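Local coordinates for fructooligosaccharide ABC transporter substrate-binding protein FusA (PDB 5G5Y) that captures short- and long-chain fructooligosaccharides, preferring tetrasaccharides and larger, and delivers them to an ABC transporter for import into Streptococcus pneumoniae, at residues 135-141 and 266-272. Residues are numbered along the deposited sequence; the frame is centred on the assembly and turned at random.
Sequences VNDMAWI and VYFTWDK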
loop_
_atom_site.group_PDB
_atom_site.type_symbol
_atom_site.label_atom_id
_atom_site.label_comp_id
_atom_site.label_asym_id
_atom_site.label_seq_id
_atom_site.Cartn_x
_atom_site.Cartn_y
_atom_site.Cartn_z
ATOM N N VAL A 135 8.074 1.914 3.966
ATOM C CA VAL A 135 8.072 1.104 5.201
ATOM C C VAL A 135 6.632 1.042 5.616
ATOM O O VAL A 135 5.985 2.096 5.709
ATOM C CB VAL A 135 8.908 1.765 6.315
ATOM C CG1 VAL A 135 8.865 0.997 7.655
ATOM C CG2 VAL A 135 10.342 1.818 5.860
ATOM N N ASN A 136 6.113 -0.163 5.817
ATOM C CA ASN A 136 4.727 -0.339 6.255
ATOM C C ASN A 136 4.622 -0.642 7.756
ATOM O O ASN A 136 3.810 -0.019 8.455
ATOM C CB ASN A 136 3.993 -1.353 5.377
ATOM C CG ASN A 136 4.545 -2.782 5.497
ATOM O OD1 ASN A 136 5.740 -3.010 5.538
ATOM N ND2 ASN A 136 3.662 -3.735 5.522
ATOM N N ASP A 137 5.478 -1.541 8.246
ATOM C CA ASP A 137 5.447 -2.003 9.622
ATOM C C ASP A 137 6.472 -1.304 10.527
ATOM O O ASP A 137 7.419 -1.922 11.007
ATOM C CB ASP A 137 5.604 -3.527 9.703
ATOM C CG ASP A 137 6.958 -4.026 9.247
ATOM O OD1 ASP A 137 7.510 -3.508 8.260
ATOM O OD2 ASP A 137 7.489 -4.960 9.909
ATOM N N MET A 138 6.246 -0.023 10.775
ATOM C CA MET A 138 7.146 0.792 11.592
ATOM C C MET A 138 7.151 0.261 13.028
ATOM O O MET A 138 6.112 -0.202 13.517
ATOM C CB MET A 138 6.715 2.264 11.605
ATOM C CG MET A 138 6.803 2.933 10.278
ATOM S SD MET A 138 6.286 4.662 10.209
ATOM C CE MET A 138 7.234 5.434 11.507
ATOM N N ALA A 139 8.327 0.312 13.662
ATOM C CA ALA A 139 8.490 -0.086 15.077
ATOM C C ALA A 139 8.366 1.172 15.940
ATOM O O ALA A 139 8.907 2.229 15.575
ATOM C CB ALA A 139 9.819 -0.760 15.292
ATOM N N TRP A 140 7.633 1.040 17.038
ATOM C CA TRP A 140 7.351 2.126 17.958
ATOM C C TRP A 140 7.755 1.680 19.351
ATOM O O TRP A 140 7.612 0.485 19.697
ATOM C CB TRP A 140 5.855 2.420 17.936
ATOM C CG TRP A 140 5.324 2.696 16.575
ATOM C CD1 TRP A 140 4.811 1.793 15.705
ATOM C CD2 TRP A 140 5.236 3.969 15.934
ATOM N NE1 TRP A 140 4.440 2.418 14.555
ATOM C CE2 TRP A 140 4.671 3.753 14.672
ATOM C CE3 TRP A 140 5.595 5.263 16.304
ATOM C CZ2 TRP A 140 4.443 4.786 13.756
ATOM C CZ3 TRP A 140 5.350 6.313 15.385
ATOM C CH2 TRP A 140 4.794 6.061 14.144
ATOM N N ILE A 141 8.255 2.616 20.154
ATOM C CA ILE A 141 8.749 2.283 21.488
ATOM C C ILE A 141 8.135 3.229 22.543
ATOM O O ILE A 141 7.905 4.405 22.249
ATOM C CB ILE A 141 10.284 2.297 21.528
ATOM C CG1 ILE A 141 10.832 1.790 22.876
ATOM C CG2 ILE A 141 10.852 3.655 21.170
ATOM C CD1 ILE A 141 12.310 1.491 22.843
ATOM N N VAL A 266 7.664 -2.292 22.870
ATOM C CA VAL A 266 7.991 -2.075 21.460
ATOM C C VAL A 266 6.919 -2.813 20.706
ATOM O O VAL A 266 6.607 -3.951 21.042
ATOM C CB VAL A 266 9.401 -2.597 21.081
ATOM C CG1 VAL A 266 9.636 -2.571 19.559
ATOM C CG2 VAL A 266 10.480 -1.807 21.818
ATOM N N TYR A 267 6.310 -2.173 19.706
ATOM C CA TYR A 267 5.329 -2.844 18.868
ATOM C C TYR A 267 5.396 -2.271 17.445
ATOM O O TYR A 267 6.096 -1.301 17.203
ATOM C CB TYR A 267 3.892 -2.754 19.441
ATOM C CG TYR A 267 3.235 -1.401 19.257
ATOM C CD1 TYR A 267 3.578 -0.307 20.058
ATOM C CD2 TYR A 267 2.334 -1.200 18.239
ATOM C CE1 TYR A 267 2.967 0.945 19.875
ATOM C CE2 TYR A 267 1.737 0.039 18.022
ATOM C CZ TYR A 267 2.052 1.111 18.825
ATOM O OH TYR A 267 1.419 2.308 18.557
ATOM N N PHE A 268 4.697 -2.924 16.527
ATOM C CA PHE A 268 4.703 -2.553 15.099
ATOM C C PHE A 268 3.309 -2.170 14.617
ATOM O O PHE A 268 2.337 -2.851 14.907
ATOM C CB PHE A 268 5.244 -3.718 14.235
ATOM C CG PHE A 268 6.609 -4.157 14.625
ATOM C CD1 PHE A 268 6.792 -4.963 15.729
ATOM C CD2 PHE A 268 7.733 -3.748 13.898
ATOM C CE1 PHE A 268 8.062 -5.351 16.128
ATOM C CE2 PHE A 268 9.000 -4.132 14.291
ATOM C CZ PHE A 268 9.169 -4.948 15.403
ATOM N N THR A 269 3.233 -1.129 13.802
ATOM C CA THR A 269 2.004 -0.742 13.116
ATOM C C THR A 269 2.292 0.334 12.098
ATOM O O THR A 269 3.392 0.857 12.041
ATOM C CB THR A 269 0.876 -0.280 14.110
ATOM O OG1 THR A 269 -0.370 -0.306 13.422
ATOM C CG2 THR A 269 1.169 1.050 14.689
ATOM N N TRP A 270 1.317 0.630 11.261
ATOM C CA TRP A 270 1.459 1.709 10.290
ATOM C C TRP A 270 1.582 3.071 10.938
ATOM O O TRP A 270 2.495 3.853 10.633
ATOM C CB TRP A 270 0.306 1.674 9.329
ATOM C CG TRP A 270 0.297 2.725 8.252
ATOM C CD1 TRP A 270 -0.299 3.945 8.328
ATOM C CD2 TRP A 270 0.847 2.625 6.927
ATOM N NE1 TRP A 270 -0.147 4.629 7.135
ATOM C CE2 TRP A 270 0.550 3.843 6.259
ATOM C CE3 TRP A 270 1.562 1.647 6.252
ATOM C CZ2 TRP A 270 0.932 4.088 4.956
ATOM C CZ3 TRP A 270 1.943 1.882 4.935
ATOM C CH2 TRP A 270 1.635 3.106 4.297
ATOM N N ASP A 271 0.669 3.342 11.854
ATOM C CA ASP A 271 0.592 4.637 12.521
ATOM C C ASP A 271 0.184 4.369 13.934
ATOM O O ASP A 271 -0.868 3.776 14.138
ATOM C CB ASP A 271 -0.435 5.496 11.760
ATOM C CG ASP A 271 -0.664 6.884 12.362
ATOM O OD1 ASP A 271 -0.378 7.149 13.558
ATOM O OD2 ASP A 271 -1.174 7.744 11.584
ATOM N N LYS A 272 1.005 4.825 14.884
ATOM C CA LYS A 272 0.790 4.602 16.338
ATOM C C LYS A 272 -0.598 5.096 16.807
ATOM O O LYS A 272 -1.214 4.533 17.742
ATOM C CB LYS A 272 1.892 5.296 17.160
ATOM C CG LYS A 272 1.832 6.828 17.178
ATOM C CD LYS A 272 2.883 7.433 18.082
ATOM C CE LYS A 272 2.585 8.929 18.284
ATOM N NZ LYS A 272 3.687 9.652 18.929
#
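W140 and Y267 sit opposite each other in register as a hydrogen-bonded antiparallel pair joining strands 138-142 and 264-269, the two inner strands of a four-stranded mixed sheet in this solute-binding protein. Their backbones are bonded in both directions, W140 N to Y267 O at 2.8 Å and Y267 N to W140 O at 3.0 Å; two residues along, past the A139-F268 pair, T269 N donates to M138 O. On the face carrying A139, F268 and I141, A139 CB packs against F268 CE2 (3.6 Å), while I141 CG1 meets V266 CG2; helix 157-169 closes over V266.

The other face is built round the W140 indole. With CG beside the backbone N (chi1 -55°), the ring runs along the sheet toward T269, and NE1 makes a nearly straight bond, 174° at the hydrogen, to T269 O at 3.1 Å. The carbonyl oxygen lies in the indole plane, but NE1 sits well above the carbonyl plane. K272 CB rests over the six-membered ring, 3.8 Å from its centroid, before the extended chain carries NZ off to the carbonyls of Y282 and N279. W140 CB sits off-centre over the Y267 ring, which barely overlaps the indole and whose OH hydrogen-bonds T276 OG1.

Past T269 the chain bends, and N136 CB lies at the edge of the W270 indole, 3.9 Å from CZ3. W270 binds substrate, and N136 ND2 hydrogen-bonds N191 OD1, of another substrate-binding residue. The NE1 bond and the K272 CB contact join the segment after T269 to buried W140, which probably steadies the backbone that carries W270.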